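Local coordinates for uncharacterized protein (Pseudomonas syringae pv. tomato, PDB 3K4I) that is of unknown function but belongs to the aldolase/RraA-like family and assembles as a trimer, at residues 5-10 with 181-186; 26-31 with 191-196; 49-54 with 134-139; 61-66 with 150-155. All coordinates share one frame; numbering follows the deposited sequence.

Contact 1. Residues 5-10 with 181-186; sequences VPFEYT and VPQQLA
Two loop segments meet here without strand pairing, and their backbones come closest at Thr10 and Gln183, whose CA atoms lie 5.8 Å apart. Two neighbouring glutamines reach across and read the backbone of residues 5-10. Gln183 OE1 takes the Thr10 N-H at 2.8 Å, in the carbonyl plane and on a lone pair, with a nearly straight angle of 165° at the hydrogen. With CG set between the backbone N and the carbonyl carbon (chi1 59°) and the rest of the chain extended, its amide reaches past Tyr9 CA to the edge of the Phe7 ring. There Gln183 NE2 lies near the ring plane, 3.8 Å from Phe7 CE1, and its hydrogen bond goes to Pro167 O. Gln184 serves the earlier part of the loop: its NE2 donates to Pro6 O at 3.1 Å, while its OE1 receives only a weak bond of 3.5 Å from Glu8 N. Thr10 OG1, which donates to Glu8 O within its own segment, lies 3.2 Å from Gln184 CG. At this largely exposed surface, the turn that leads from strand 177-181 into helix 186-207 uses glutamine-to-backbone bonds to hold an irregular N-terminal loop against the surface of the fold.

Contact 2. Residues 26-31 with 191-196; sequences ASLSDA and LRARAV
Arg192 and Ala31 touch through their CB atoms, 3.6 Å apart, where helices 25-33 and 186-207 pass. From that CB the arginine chain runs on, extended from CG to NE, and carries its charged end beyond the helix interface. There NE forms a salt bridge with Glu188 OE2, one turn back on the same helix, and NH1 hydrogen-bonds Ser34 OG just past the end of the other helix. Its CB thus packs against Ala31, the side chain also touches Leu35, and the guanidinium end is held by polar bonds.

The centre of the crossing belongs to small residues. Ala193 CB sits against Ser27 O at 3.6 Å and is met at 3.7 Å by Leu28 CD2, a methyl that turns back to the interface although the leucine CB points away from it. Ala31 CB packs 3.6 Å from Ala193 N. With alanine and serine at this point, the local axes approach to 7.8 Å, at an angle of 117° between their directions. Further along, Val196 CG1 lies 4.0 Å from Asp30 OD2, the two side chains crossing at about a right angle; the acid's OD1 makes a salt bridge with Arg123 of the second subunit. Ser27 OG hydrogen-bonds Glu197 OE2, and the nearest atom of that serine's side chain is about 4 Å from a bound magnesium ion. The arrangement is a close helix-helix crossing built on small residues, lying beside a subunit interface and a bound magnesium ion.

Contact 3. Residues 49-54 with 134-139; sequences PGTRCV and PLFSRG
Thr51 OG1, lying 3.9 Å from Pro134 CA, is gripped twice: it hydrogen-bonds Val48 O in its own loop, and a water donates to it at 2.6 Å. The same water donates to Leu135 O at 2.8 Å, so it bridges the two segments with both of its hydrogens used. It also sits above one face of the Phe136 ring, offset toward the rim. A chi1 of 56° turns the threonine hydroxyl toward this water.

Direct contact between the segments is van der Waals packing and centres on Pro134. Its ring lies along the extended backbone of residues 51-53, with CG 3.4 Å from Arg52 O and CB 4.0 Å from Cys53 CB. Thr51 CB closes on the same proline from the other end of this run. Cys53 SG then bridges from proline to aromatic ring: it lies 3.8 Å from Phe136 CE2 and 4.9 Å from the ring centroid, approaching obliquely at 61° from the ring normal in a sulfur-aromatic contact. The Arg52 side chain turns away, its NH2 hydrogen-bonded to Cys20 O, but its CA stands near the plane of the Phe136 ring, at the edge.

Strand 135-137 pairs with strand 115-119 in parallel and with 45-46 in antiparallel fashion, whereas Cys53 begins strand 53-63 and bonds through its backbone to Cys173 of strand 170-174. Phe136 packs on both Ser46 and Cys173, so the contact lies where these strands of the curled mixed sheet come together.

Contact 4. Residues 61-66 with 150-155; sequences QYQPVD and QLKAVQ
The firm part of this contact is the backbone ladder between Gln61 and Ala153, where Gln61 N donates to Ala153 O at 2.9 Å. Gln61 O in turn receives two donors, Lys152 N at 2.8 Å and the longer Ala153 N at 3.3 Å. Beside it the buried Tyr62 lies alongside Leu151: the two side chains point the same way, and Leu151 CD2 stands over one face of the tyrosine ring, 3.9 Å from its centroid and 27° off the ring normal, a CH-pi contact. The phenol ring also packs on Asn91 and Thr149, and the leucine reaches back to Val60.

Two residues, Lys152 and Ala153, facing the single Gln61 make a classic beta bulge in the antiparallel pairing of strands 53-63 and 150-154. The register resumes beyond it, with Gln63 and Gln150 exchanging both backbone bonds.

Toward solvent the contact becomes a chain of hydrogen bonds through side-chain amides. Gln150, with CG folded over its own backbone (chi1 79°) and the chain beyond it extended, uses both ends of its amide. NE2 donates to Gln63 OE1 at 3.0 Å, from above the carbonyl plane of Gln63. OE1 accepts the Asp66 N-H at 2.9 Å, again from above its plane, and so holds the loop that leaves the strand. Gln63 NE2 lies 3.5 Å from Lys152 CD, where the long side chains cross at about a right angle, and a water accepts from both Gln63 NE2 and Lys152 NZ.

How the contacts relate
Contacts 3 and 4 share strand 53-63, taking its beginning and its far end, so their centres stand 23 Å apart within one curled sheet; strands 135-137 and 150-154, their other halves, follow one another in the chain. Contact 1 uses the loop that leads into helix 186-207 and contact 2 that helix itself, with centres 17 Å apart and nearest atoms about 5 Å apart. Contacts 2 and 4 lie on opposite sides of the chain's centre, 34 Å between centres. One magnesium ion lies beside contact 2, whereas the Arg52 side chain in contact 3 stays about 11 Å from a bound magnesium ion.

Contact 1. Residues 5-10 with 181-186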
loop_
_atom_site.group_PDB
_atom_site.type_symbol
_atom_site.label_atom_id
_atom_site.label_comp_id
_atom_site.label_asym_id
_atom_site.label_seq_id
_atom_site.Cartn_x
_atom_site.Cartn_y
_atom_site.Cartn_z
ATOM N N VAL C 5 -24.202 2.722 -30.617
ATOM C CA VAL C 5 -24.468 4.084 -31.104
ATOM C C VAL C 5 -23.173 4.900 -31.085
ATOM O O VAL C 5 -22.298 4.619 -30.268
ATOM C CB VAL C 5 -25.552 4.790 -30.251
ATOM C CG1 VAL C 5 -26.849 4.006 -30.303
ATOM C CG2 VAL C 5 -25.094 4.966 -28.812
ATOM N N PRO C 6 -23.045 5.904 -31.983
ATOM C CA PRO C 6 -21.824 6.733 -31.999
ATOM C C PRO C 6 -21.609 7.419 -30.661
ATOM O O PRO C 6 -22.578 7.684 -29.937
ATOM C CB PRO C 6 -22.131 7.806 -33.054
ATOM C CG PRO C 6 -23.202 7.247 -33.895
ATOM C CD PRO C 6 -23.994 6.292 -33.047
ATOM N N PHE C 7 -20.358 7.720 -30.339
ATOM C CA PHE C 7 -20.097 8.449 -29.105
ATOM C C PHE C 7 -20.714 9.834 -29.147
ATOM O O PHE C 7 -20.654 10.523 -30.161
ATOM C CB PHE C 7 -18.609 8.581 -28.814
ATOM C CG PHE C 7 -18.327 9.488 -27.660
ATOM C CD1 PHE C 7 -18.446 9.029 -26.353
ATOM C CD2 PHE C 7 -18.000 10.820 -27.880
ATOM C CE1 PHE C 7 -18.212 9.864 -25.276
ATOM C CE2 PHE C 7 -17.765 11.666 -26.796
ATOM C CZ PHE C 7 -17.865 11.181 -25.493
ATOM N N GLU C 8 -21.312 10.226 -28.025
ATOM C CA GLU C 8 -21.872 11.558 -27.895
ATOM C C GLU C 8 -21.646 12.027 -26.475
ATOM O O GLU C 8 -21.955 11.289 -25.524
ATOM C CB GLU C 8 -23.371 11.522 -28.200
ATOM C CG GLU C 8 -23.989 12.860 -28.514
ATOM C CD GLU C 8 -25.435 12.731 -28.932
ATOM O OE1 GLU C 8 -26.303 13.330 -28.258
ATOM O OE2 GLU C 8 -25.706 12.030 -29.931
ATOM N N TYR C 9 -21.119 13.247 -26.315
ATOM C CA TYR C 9 -21.048 13.856 -24.981
ATOM C C TYR C 9 -22.450 13.915 -24.403
ATOM O O TYR C 9 -23.393 14.429 -25.028
ATOM C CB TYR C 9 -20.400 15.246 -24.982
ATOM C CG TYR C 9 -18.992 15.243 -25.525
ATOM C CD1 TYR C 9 -18.706 15.810 -26.774
ATOM C CD2 TYR C 9 -17.940 14.668 -24.794
ATOM C CE1 TYR C 9 -17.404 15.813 -27.282
ATOM C CE2 TYR C 9 -16.635 14.659 -25.304
ATOM C CZ TYR C 9 -16.388 15.235 -26.547
ATOM O OH TYR C 9 -15.115 15.246 -27.080
ATOM N N THR C 10 -22.583 13.333 -23.224
ATOM C CA THR C 10 -23.873 13.166 -22.581
ATOM C C THR C 10 -23.832 13.737 -21.175
ATOM O O THR C 10 -23.130 13.209 -20.318
ATOM C CB THR C 10 -24.278 11.671 -22.518
ATOM O OG1 THR C 10 -24.281 11.124 -23.845
ATOM C CG2 THR C 10 -25.680 11.505 -21.918
ATOM N N VAL C 181 -17.439 4.692 -15.746
ATOM C CA VAL C 181 -18.757 4.405 -16.266
ATOM C C VAL C 181 -18.990 5.279 -17.498
ATOM O O VAL C 181 -19.035 6.512 -17.382
ATOM C CB VAL C 181 -19.866 4.712 -15.192
ATOM C CG1 VAL C 181 -21.285 4.495 -15.762
ATOM C CG2 VAL C 181 -19.662 3.882 -13.929
ATOM N N PRO C 182 -19.185 4.662 -18.684
ATOM C CA PRO C 182 -19.406 5.506 -19.862
ATOM C C PRO C 182 -20.613 6.435 -19.690
ATOM O O PRO C 182 -21.661 6.014 -19.190
ATOM C CB PRO C 182 -19.691 4.500 -20.983
ATOM C CG PRO C 182 -18.897 3.224 -20.535
ATOM C CD PRO C 182 -19.174 3.223 -19.022
ATOM N N GLN C 183 -20.436 7.683 -20.086
ATOM C CA GLN C 183 -21.477 8.691 -19.869
ATOM C C GLN C 183 -22.814 8.307 -20.519
ATOM O O GLN C 183 -23.901 8.561 -19.941
ATOM C CB GLN C 183 -21.006 10.086 -20.323
ATOM C CG GLN C 183 -20.611 10.231 -21.792
ATOM C CD GLN C 183 -19.687 11.400 -21.983
ATOM O OE1 GLN C 183 -20.111 12.486 -22.340
ATOM N NE2 GLN C 183 -18.402 11.188 -21.741
ATOM N N GLN C 184 -22.767 7.706 -21.696
ATOM C CA GLN C 184 -24.031 7.339 -22.346
ATOM C C GLN C 184 -24.789 6.237 -21.599
ATOM O O GLN C 184 -25.974 6.006 -21.871
ATOM C CB GLN C 184 -23.805 6.949 -23.810
ATOM C CG GLN C 184 -23.446 8.131 -24.677
ATOM C CD GLN C 184 -22.860 7.730 -25.995
ATOM O OE1 GLN C 184 -21.690 7.341 -26.089
ATOM N NE2 GLN C 184 -23.654 7.853 -27.034
ATOM N N LEU C 185 -24.120 5.550 -20.677
ATOM C CA LEU C 185 -24.730 4.463 -19.932
ATOM C C LEU C 185 -24.946 4.782 -18.456
ATOM O O LEU C 185 -25.460 3.931 -17.722
ATOM C CB LEU C 185 -23.869 3.194 -20.023
ATOM C CG LEU C 185 -23.728 2.620 -21.429
ATOM C CD1 LEU C 185 -22.724 1.479 -21.380
ATOM C CD2 LEU C 185 -25.043 2.162 -21.955
ATOM N N ALA C 186 -24.593 5.999 -18.033
ATOM C CA ALA C 186 -24.447 6.281 -16.615
ATOM C C ALA C 186 -25.732 6.066 -15.822
ATOM O O ALA C 186 -25.700 5.356 -14.815
ATOM C CB ALA C 186 -23.884 7.689 -16.370
#

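Contact 2. Residues 26-31 with 191-196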
loop_
_atom_site.group_PDB
_atom_site.type_symbol
_atom_site.label_atom_id
_atom_site.label_comp_id
_atom_site.label_asym_id
_atom_site.label_seq_id
_atom_site.Cartn_x
_atom_site.Cartn_y
_atom_site.Cartn_z
ATOM N N ALA C 26 -17.840 -1.868 -6.339
ATOM C CA ALA C 26 -18.269 -3.230 -6.688
ATOM C C ALA C 26 -19.650 -3.272 -7.350
ATOM O O ALA C 26 -19.841 -3.981 -8.341
ATOM C CB ALA C 26 -18.200 -4.170 -5.475
ATOM N N SER C 27 -20.627 -2.532 -6.805
ATOM C CA SER C 27 -21.958 -2.533 -7.386
ATOM C C SER C 27 -21.930 -1.981 -8.817
ATOM O O SER C 27 -22.561 -2.538 -9.718
ATOM C CB SER C 27 -22.924 -1.706 -6.533
ATOM O OG SER C 27 -22.716 -2.021 -5.160
ATOM N N LEU C 28 -21.183 -0.889 -9.001
ATOM C CA LEU C 28 -21.104 -0.234 -10.288
ATOM C C LEU C 28 -20.410 -1.119 -11.300
ATOM O O LEU C 28 -20.852 -1.219 -12.437
ATOM C CB LEU C 28 -20.388 1.113 -10.173
ATOM C CG LEU C 28 -21.333 2.128 -9.497
ATOM C CD1 LEU C 28 -20.538 3.267 -8.933
ATOM C CD2 LEU C 28 -22.401 2.619 -10.497
ATOM N N SER C 29 -19.363 -1.805 -10.843
ATOM C CA SER C 29 -18.645 -2.752 -11.702
ATOM C C SER C 29 -19.529 -3.948 -12.112
ATOM O O SER C 29 -19.563 -4.332 -13.292
ATOM C CB SER C 29 -17.387 -3.231 -10.999
ATOM O OG SER C 29 -16.668 -4.142 -11.841
ATOM N N ASP C 30 -20.278 -4.505 -11.168
ATOM C CA ASP C 30 -21.216 -5.618 -11.487
ATOM C C ASP C 30 -22.291 -5.154 -12.483
ATOM O O ASP C 30 -22.659 -5.884 -13.408
ATOM C CB ASP C 30 -21.860 -6.169 -10.198
ATOM C CG ASP C 30 -20.861 -6.881 -9.291
ATOM O OD1 ASP C 30 -19.668 -7.010 -9.656
ATOM O OD2 ASP C 30 -21.260 -7.281 -8.159
ATOM N N ALA C 31 -22.740 -3.906 -12.345
ATOM C CA ALA C 31 -23.722 -3.334 -13.272
ATOM C C ALA C 31 -23.137 -3.189 -14.680
ATOM O O ALA C 31 -23.769 -3.540 -15.679
ATOM C CB ALA C 31 -24.206 -1.976 -12.759
ATOM N N LEU C 191 -28.834 2.719 -11.963
ATOM C CA LEU C 191 -30.041 1.945 -11.698
ATOM C C LEU C 191 -29.732 0.457 -11.440
ATOM O O LEU C 191 -30.215 -0.132 -10.460
ATOM C CB LEU C 191 -31.039 2.091 -12.863
ATOM C CG LEU C 191 -32.409 1.419 -12.773
ATOM C CD1 LEU C 191 -33.281 2.133 -11.733
ATOM C CD2 LEU C 191 -33.099 1.452 -14.130
ATOM N N ARG C 192 -28.892 -0.140 -12.290
ATOM C CA ARG C 192 -28.543 -1.538 -12.095
ATOM C C ARG C 192 -27.727 -1.767 -10.808
ATOM O O ARG C 192 -27.961 -2.752 -10.092
ATOM C CB ARG C 192 -27.787 -2.085 -13.325
ATOM C CG ARG C 192 -28.725 -2.306 -14.505
ATOM C CD ARG C 192 -27.964 -2.663 -15.761
ATOM N NE ARG C 192 -28.880 -2.855 -16.888
ATOM C CZ ARG C 192 -28.914 -3.938 -17.659
ATOM N NH1 ARG C 192 -28.052 -4.931 -17.466
ATOM N NH2 ARG C 192 -29.805 -4.010 -18.644
ATOM N N ALA C 193 -26.821 -0.836 -10.498
ATOM C CA ALA C 193 -25.970 -0.941 -9.323
ATOM C C ALA C 193 -26.815 -0.894 -8.058
ATOM O O ALA C 193 -26.560 -1.608 -7.107
ATOM C CB ALA C 193 -24.906 0.181 -9.295
ATOM N N ARG C 194 -27.831 -0.039 -8.064
ATOM C CA ARG C 194 -28.694 0.037 -6.900
ATOM C C ARG C 194 -29.420 -1.296 -6.628
ATOM O O ARG C 194 -29.621 -1.692 -5.466
ATOM C CB ARG C 194 -29.708 1.144 -7.141
ATOM C CG ARG C 194 -30.384 1.579 -5.895
ATOM C CD ARG C 194 -31.774 1.991 -6.221
ATOM N NE ARG C 194 -31.830 3.096 -7.176
ATOM C CZ ARG C 194 -32.920 3.827 -7.390
ATOM N NH1 ARG C 194 -34.035 3.592 -6.693
ATOM N NH2 ARG C 194 -32.896 4.813 -8.274
ATOM N N ALA C 195 -29.868 -1.945 -7.699
ATOM C CA ALA C 195 -30.532 -3.230 -7.637
ATOM C C ALA C 195 -29.578 -4.329 -7.153
ATOM O O ALA C 195 -29.961 -5.190 -6.363
ATOM C CB ALA C 195 -31.122 -3.577 -9.006
ATOM N N VAL C 196 -28.330 -4.314 -7.643
ATOM C CA VAL C 196 -27.307 -5.225 -7.132
ATOM C C VAL C 196 -27.095 -5.073 -5.610
ATOM O O VAL C 196 -27.065 -6.072 -4.872
ATOM C CB VAL C 196 -25.966 -5.010 -7.876
ATOM C CG1 VAL C 196 -24.834 -5.808 -7.200
ATOM C CG2 VAL C 196 -26.103 -5.405 -9.323
#

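Contact 3. Residues 49-54 with 134-139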
loop_
_atom_site.group_PDB
_atom_site.type_symbol
_atom_site.label_atom_id
_atom_site.label_comp_id
_atom_site.label_asym_id
_atom_site.label_seq_id
_atom_site.Cartn_x
_atom_site.Cartn_y
_atom_site.Cartn_z
ATOM N N PRO C 49 -6.542 6.623 3.115
ATOM C CA PRO C 49 -7.543 5.754 3.737
ATOM C C PRO C 49 -8.884 6.452 4.078
ATOM O O PRO C 49 -8.900 7.608 4.508
ATOM C CB PRO C 49 -6.829 5.244 4.999
ATOM C CG PRO C 49 -5.347 5.202 4.559
ATOM C CD PRO C 49 -5.190 6.424 3.686
ATOM N N GLY C 50 -9.980 5.763 3.798
ATOM C CA GLY C 50 -11.318 6.271 4.125
ATOM C C GLY C 50 -11.927 7.288 3.179
ATOM O O GLY C 50 -12.982 7.889 3.489
ATOM N N THR C 51 -11.276 7.514 2.044
ATOM C CA THR C 51 -11.802 8.476 1.067
ATOM C C THR C 51 -12.533 7.794 -0.094
ATOM O O THR C 51 -12.370 6.586 -0.349
ATOM C CB THR C 51 -10.701 9.392 0.501
ATOM O OG1 THR C 51 -9.644 8.592 -0.084
ATOM C CG2 THR C 51 -10.163 10.321 1.618
ATOM N N ARG C 52 -13.342 8.583 -0.781
ATOM C CA ARG C 52 -14.042 8.147 -1.985
ATOM C C ARG C 52 -14.425 9.381 -2.781
ATOM O O ARG C 52 -14.412 10.485 -2.259
ATOM C CB ARG C 52 -15.281 7.292 -1.628
ATOM C CG ARG C 52 -16.358 8.040 -0.840
ATOM C CD ARG C 52 -17.488 7.091 -0.410
ATOM N NE ARG C 52 -18.152 6.402 -1.521
ATOM C CZ ARG C 52 -19.013 6.970 -2.364
ATOM N NH1 ARG C 52 -19.333 8.249 -2.240
ATOM N NH2 ARG C 52 -19.559 6.256 -3.344
ATOM N N CYS C 53 -14.708 9.207 -4.055
ATOM C CA CYS C 53 -15.235 10.319 -4.849
ATOM C C CYS C 53 -16.117 9.836 -5.953
ATOM O O CYS C 53 -15.938 8.720 -6.493
ATOM C CB CYS C 53 -14.126 11.233 -5.435
ATOM S SG CYS C 53 -12.921 10.344 -6.459
ATOM N N VAL C 54 -17.027 10.736 -6.315
ATOM C CA VAL C 54 -17.902 10.598 -7.459
ATOM C C VAL C 54 -17.853 11.892 -8.242
ATOM O O VAL C 54 -18.006 12.987 -7.684
ATOM C CB VAL C 54 -19.372 10.356 -7.006
ATOM C CG1 VAL C 54 -20.246 10.151 -8.216
ATOM C CG2 VAL C 54 -19.420 9.144 -6.091
ATOM N N PRO C 134 -9.425 12.874 -2.015
ATOM C CA PRO C 134 -9.497 11.560 -2.619
ATOM C C PRO C 134 -8.533 11.374 -3.810
ATOM O O PRO C 134 -8.834 11.759 -4.938
ATOM C CB PRO C 134 -10.972 11.445 -3.032
ATOM C CG PRO C 134 -11.697 12.473 -2.118
ATOM C CD PRO C 134 -10.710 13.601 -2.150
ATOM N N LEU C 135 -7.371 10.817 -3.497
ATOM C CA LEU C 135 -6.311 10.575 -4.490
ATOM C C LEU C 135 -6.135 9.108 -4.742
ATOM O O LEU C 135 -5.963 8.314 -3.799
ATOM C CB LEU C 135 -4.969 11.123 -3.961
ATOM C CG LEU C 135 -3.726 10.814 -4.822
ATOM C CD1 LEU C 135 -3.917 11.594 -6.076
ATOM C CD2 LEU C 135 -2.461 11.270 -4.127
ATOM N N PHE C 136 -6.111 8.755 -6.025
ATOM C CA PHE C 136 -5.911 7.387 -6.440
ATOM C C PHE C 136 -4.779 7.368 -7.440
ATOM O O PHE C 136 -4.770 8.178 -8.374
ATOM C CB PHE C 136 -7.223 6.905 -7.041
ATOM C CG PHE C 136 -8.360 7.028 -6.093
ATOM C CD1 PHE C 136 -8.742 5.944 -5.299
ATOM C CD2 PHE C 136 -9.018 8.244 -5.935
ATOM C CE1 PHE C 136 -9.791 6.064 -4.391
ATOM C CE2 PHE C 136 -10.060 8.384 -4.983
ATOM C CZ PHE C 136 -10.438 7.287 -4.215
ATOM N N SER C 137 -3.809 6.475 -7.255
ATOM C CA SER C 137 -2.654 6.464 -8.131
ATOM C C SER C 137 -1.943 5.132 -8.051
ATOM O O SER C 137 -2.260 4.306 -7.206
ATOM C CB SER C 137 -1.660 7.555 -7.696
ATOM O OG SER C 137 -1.088 7.226 -6.439
ATOM N N ARG C 138 -0.950 4.953 -8.914
ATOM C CA ARG C 138 -0.117 3.755 -8.877
ATOM C C ARG C 138 0.958 3.814 -7.799
ATOM O O ARG C 138 1.814 2.918 -7.692
ATOM C CB ARG C 138 0.543 3.530 -10.229
ATOM C CG ARG C 138 -0.474 3.267 -11.340
ATOM C CD ARG C 138 0.183 2.740 -12.623
ATOM N NE ARG C 138 -0.827 2.767 -13.689
ATOM C CZ ARG C 138 -1.872 1.941 -13.783
ATOM N NH1 ARG C 138 -2.050 0.975 -12.907
ATOM N NH2 ARG C 138 -2.754 2.094 -14.788
ATOM N N GLY C 139 0.966 4.879 -7.022
ATOM C CA GLY C 139 1.994 4.985 -5.985
ATOM C C GLY C 139 2.384 6.394 -5.642
ATOM O O GLY C 139 1.723 7.366 -6.070
HETATM O O HOH W 1 -7.803 7.773 -1.725
#

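Contact 4. Residues 61-66 with 150-155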
loop_
_atom_site.group_PDB
_atom_site.type_symbol
_atom_site.label_atom_id
_atom_site.label_comp_id
_atom_site.label_asym_id
_atom_site.label_seq_id
_atom_site.Cartn_x
_atom_site.Cartn_y
_atom_site.Cartn_z
ATOM N N GLN C 61 -3.741 14.270 -20.499
ATOM C CA GLN C 61 -2.777 13.363 -21.135
ATOM C C GLN C 61 -1.390 14.008 -21.194
ATOM O O GLN C 61 -1.256 15.135 -21.692
ATOM C CB GLN C 61 -3.243 13.020 -22.554
ATOM C CG GLN C 61 -2.226 12.150 -23.338
ATOM C CD GLN C 61 -2.131 10.773 -22.725
ATOM O OE1 GLN C 61 -1.047 10.343 -22.238
ATOM N NE2 GLN C 61 -3.252 10.087 -22.678
ATOM N N TYR C 62 -0.374 13.289 -20.701
ATOM C CA TYR C 62 1.036 13.739 -20.697
ATOM C C TYR C 62 1.784 13.047 -21.839
ATOM O O TYR C 62 1.251 12.131 -22.476
ATOM C CB TYR C 62 1.737 13.427 -19.358
ATOM C CG TYR C 62 1.241 14.327 -18.247
ATOM C CD1 TYR C 62 1.918 15.502 -17.909
ATOM C CD2 TYR C 62 0.098 13.993 -17.551
ATOM C CE1 TYR C 62 1.442 16.355 -16.910
ATOM C CE2 TYR C 62 -0.390 14.825 -16.540
ATOM C CZ TYR C 62 0.301 16.008 -16.241
ATOM O OH TYR C 62 -0.185 16.805 -15.234
ATOM N N GLN C 63 2.976 13.554 -22.130
ATOM C CA GLN C 63 3.824 13.028 -23.213
ATOM C C GLN C 63 5.281 13.310 -22.867
ATOM O O GLN C 63 5.570 14.081 -21.955
ATOM C CB GLN C 63 3.452 13.675 -24.551
ATOM C CG GLN C 63 3.827 15.177 -24.626
ATOM C CD GLN C 63 3.356 15.896 -25.879
ATOM O OE1 GLN C 63 3.265 17.118 -25.877
ATOM N NE2 GLN C 63 3.092 15.157 -26.955
ATOM N N PRO C 64 6.210 12.715 -23.618
ATOM C CA PRO C 64 7.599 13.066 -23.340
ATOM C C PRO C 64 7.894 14.559 -23.477
ATOM O O PRO C 64 7.284 15.257 -24.305
ATOM C CB PRO C 64 8.389 12.258 -24.401
ATOM C CG PRO C 64 7.492 11.071 -24.662
ATOM C CD PRO C 64 6.087 11.636 -24.615
ATOM N N VAL C 65 8.876 15.023 -22.697
ATOM C CA VAL C 65 9.383 16.367 -22.833
ATOM C C VAL C 65 9.864 16.637 -24.252
ATOM O O VAL C 65 10.582 15.838 -24.870
ATOM C CB VAL C 65 10.538 16.654 -21.865
ATOM C CG1 VAL C 65 11.117 18.052 -22.127
ATOM C CG2 VAL C 65 10.053 16.531 -20.417
ATOM N N ASP C 66 9.457 17.794 -24.746
ATOM C CA ASP C 66 10.012 18.297 -25.974
ATOM C C ASP C 66 10.272 19.801 -25.804
ATOM O O ASP C 66 11.421 20.213 -25.628
ATOM C CB ASP C 66 9.099 17.954 -27.153
ATOM C CG ASP C 66 9.430 18.754 -28.401
ATOM O OD1 ASP C 66 10.348 19.610 -28.340
ATOM O OD2 ASP C 66 8.759 18.534 -29.431
ATOM N N GLN C 150 5.525 16.243 -19.831
ATOM C CA GLN C 150 4.864 17.503 -20.139
ATOM C C GLN C 150 3.432 17.285 -20.603
ATOM O O GLN C 150 3.090 16.226 -21.130
ATOM C CB GLN C 150 5.646 18.320 -21.179
ATOM C CG GLN C 150 5.445 17.854 -22.588
ATOM C CD GLN C 150 6.211 18.654 -23.626
ATOM O OE1 GLN C 150 7.305 19.196 -23.361
ATOM N NE2 GLN C 150 5.664 18.686 -24.834
ATOM N N LEU C 151 2.578 18.273 -20.351
ATOM C CA LEU C 151 1.198 18.185 -20.816
ATOM C C LEU C 151 1.113 18.138 -22.333
ATOM O O LEU C 151 1.797 18.906 -23.031
ATOM C CB LEU C 151 0.394 19.390 -20.320
ATOM C CG LEU C 151 0.115 19.310 -18.842
ATOM C CD1 LEU C 151 -0.180 20.694 -18.279
ATOM C CD2 LEU C 151 -1.057 18.360 -18.594
ATOM N N LYS C 152 0.279 17.236 -22.835
ATOM C CA LYS C 152 0.015 17.126 -24.262
ATOM C C LYS C 152 -1.335 17.783 -24.539
ATOM O O LYS C 152 -1.425 18.678 -25.362
ATOM C CB LYS C 152 -0.013 15.676 -24.749
ATOM C CG LYS C 152 -0.385 15.565 -26.223
ATOM C CD LYS C 152 -0.282 14.107 -26.701
ATOM C CE LYS C 152 -0.174 14.044 -28.216
ATOM N NZ LYS C 152 -0.115 12.620 -28.700
ATOM N N ALA C 153 -2.351 17.341 -23.816
ATOM C CA ALA C 153 -3.719 17.783 -24.080
ATOM C C ALA C 153 -4.614 17.473 -22.890
ATOM O O ALA C 153 -4.369 16.527 -22.154
ATOM C CB ALA C 153 -4.267 17.100 -25.311
ATOM N N VAL C 154 -5.644 18.292 -22.711
ATOM C CA VAL C 154 -6.716 17.935 -21.769
ATOM C C VAL C 154 -8.048 17.770 -22.506
ATOM O O VAL C 154 -8.255 18.326 -23.587
ATOM C CB VAL C 154 -6.884 18.932 -20.573
ATOM C CG1 VAL C 154 -5.591 19.058 -19.766
ATOM C CG2 VAL C 154 -7.387 20.312 -21.034
ATOM N N GLN C 155 -8.938 16.978 -21.912
ATOM C CA GLN C 155 -10.272 16.695 -22.457
ATOM C C GLN C 155 -10.222 15.899 -23.766
ATOM O O GLN C 155 -11.005 16.126 -24.708
ATOM C CB GLN C 155 -11.125 17.958 -22.568
ATOM C CG GLN C 155 -11.324 18.609 -21.197
ATOM C CD GLN C 155 -12.235 17.786 -20.330
ATOM O OE1 GLN C 155 -11.871 16.699 -19.891
ATOM N NE2 GLN C 155 -13.441 18.326 -20.039
HETATM O O HOH W 2 2.722 12.111 -27.579
#